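Substrate binding periplasmic protein (Ralstonia solanacearum, PDB 3LOP) binds leucine and, as a periplasmic substrate-binding protein, probably delivers such amino acids to a membrane transporter. Local coordinates at residues T134-I139 with Q224-S229. Residues are numbered along the deposited sequence; the frame is centred on the assembly and turned at random.
Sequences TALVTI and QLLGLS
Leu-136, near the C-terminal end of helix 125-138, meets Leu-226 on strand 224-227 tip to tip, joining helix to sheet in one alpha/beta lobe of the periplasmic binding protein fold. The strand is an outermost member of a four-stranded parallel sheet, and its backbone is hydrogen-bonded to strand 199-203. The bond from CA to CB of Leu-136 points toward the strand; the first torsion (chi1 -73°) sets CG anti to the carbonyl carbon and carries it on toward the strand, where the chain forks. CD1 supplies the closest touch, 3.7 Å from CD1 of Leu-226, and also lies 4.0 Å from CD2 of that residue, so this one methyl faces both branches. CD2 turns instead toward the start of the strand, where the CG methylene of Gln-224 is 4.5 Å away, a loose approach at the margin. On the strand side, CG of Leu-226 sits between the backbone N and the carbonyl carbon (chi1 59°), with the fork beyond it turned so that both methyls reach CD1 of Leu-136. Both leucines are buried; Ala-199 also touches Leu-136, while Met-132 and Phe-201 pack on Leu-226. No hydrogen bond crosses between the segments. NE2 of Gln-224 bonds to the O of Gly-247 and also donates to Leu-225 O, 3.0 Å from it. In the helix's last turns, Thr-134 O takes two bonds from opposite faces of its plane, from Thr-138 N and from Thr-138 OG1, the latter at 2.7 Å.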
# COMPACT_ATOMS: atom_id res chain seq x y z
N THR A 134 -15.54 -13.00 2.82
CA THR A 134 -16.97 -13.23 2.64
C THR A 134 -17.22 -13.93 1.30
O THR A 134 -18.12 -14.76 1.19
CB THR A 134 -17.76 -11.91 2.69
OG1 THR A 134 -17.61 -11.33 3.99
CG2 THR A 134 -19.24 -12.16 2.43
N ALA A 135 -16.42 -13.59 0.30
CA ALA A 135 -16.56 -14.22 -1.01
C ALA A 135 -16.25 -15.71 -0.90
O ALA A 135 -16.95 -16.54 -1.49
CB ALA A 135 -15.61 -13.57 -2.01
N LEU A 136 -15.22 -16.05 -0.13
CA LEU A 136 -14.84 -17.45 0.07
C LEU A 136 -15.94 -18.21 0.79
O LEU A 136 -16.33 -19.31 0.37
CB LEU A 136 -13.55 -17.55 0.89
CG LEU A 136 -12.21 -17.18 0.23
CD1 LEU A 136 -11.12 -17.20 1.28
CD2 LEU A 136 -11.89 -18.15 -0.88
N VAL A 137 -16.43 -17.64 1.88
CA VAL A 137 -17.49 -18.26 2.67
C VAL A 137 -18.73 -18.46 1.81
O VAL A 137 -19.38 -19.50 1.88
CB VAL A 137 -17.85 -17.38 3.89
CG1 VAL A 137 -19.10 -17.92 4.58
CG2 VAL A 137 -16.69 -17.36 4.88
N THR A 138 -19.05 -17.47 0.99
CA THR A 138 -20.23 -17.55 0.14
C THR A 138 -20.17 -18.72 -0.84
O THR A 138 -21.20 -19.30 -1.19
CB THR A 138 -20.46 -16.23 -0.63
OG1 THR A 138 -20.69 -15.17 0.32
CG2 THR A 138 -21.67 -16.34 -1.55
N ILE A 139 -18.97 -19.07 -1.29
CA ILE A 139 -18.82 -20.18 -2.23
C ILE A 139 -18.60 -21.52 -1.52
O ILE A 139 -18.30 -22.51 -2.17
CB ILE A 139 -17.66 -19.95 -3.23
CG1 ILE A 139 -16.33 -19.86 -2.50
CG2 ILE A 139 -17.93 -18.69 -4.04
CD1 ILE A 139 -15.13 -19.81 -3.42
N GLN A 224 -6.45 -22.37 -2.38
CA GLN A 224 -6.68 -21.14 -3.15
C GLN A 224 -5.89 -20.08 -2.39
O GLN A 224 -5.94 -20.03 -1.16
CB GLN A 224 -8.17 -20.79 -3.13
CG GLN A 224 -8.50 -19.37 -3.57
CD GLN A 224 -8.18 -19.12 -5.03
OE1 GLN A 224 -8.61 -19.88 -5.90
NE2 GLN A 224 -7.42 -18.06 -5.31
N LEU A 225 -5.16 -19.24 -3.11
CA LEU A 225 -4.37 -18.21 -2.46
C LEU A 225 -4.96 -16.82 -2.64
O LEU A 225 -5.50 -16.50 -3.70
CB LEU A 225 -2.94 -18.24 -3.00
CG LEU A 225 -2.21 -19.58 -2.82
CD1 LEU A 225 -0.93 -19.59 -3.65
CD2 LEU A 225 -1.91 -19.81 -1.34
N LEU A 226 -4.86 -16.01 -1.60
CA LEU A 226 -5.35 -14.64 -1.63
C LEU A 226 -4.55 -13.84 -0.61
O LEU A 226 -3.95 -14.41 0.29
CB LEU A 226 -6.85 -14.58 -1.31
CG LEU A 226 -7.35 -15.11 0.03
CD1 LEU A 226 -8.73 -14.52 0.32
CD2 LEU A 226 -7.41 -16.64 0.00
N GLY A 227 -4.55 -12.52 -0.74
CA GLY A 227 -3.79 -11.71 0.20
C GLY A 227 -4.08 -10.23 0.13
O GLY A 227 -4.81 -9.76 -0.73
N LEU A 228 -3.48 -9.49 1.07
CA LEU A 228 -3.65 -8.05 1.17
C LEU A 228 -2.96 -7.27 0.05
O LEU A 228 -2.07 -7.78 -0.63
CB LEU A 228 -3.11 -7.56 2.51
CG LEU A 228 -3.85 -8.04 3.76
CD1 LEU A 228 -3.08 -7.60 5.01
CD2 LEU A 228 -5.26 -7.48 3.77
N SER A 229 -3.38 -6.01 -0.12
CA SER A 229 -2.83 -5.13 -1.15
C SER A 229 -1.38 -4.76 -0.88
O SER A 229 -0.76 -4.00 -1.63
CB SER A 229 -3.68 -3.86 -1.27
OG SER A 229 -3.67 -3.13 -0.06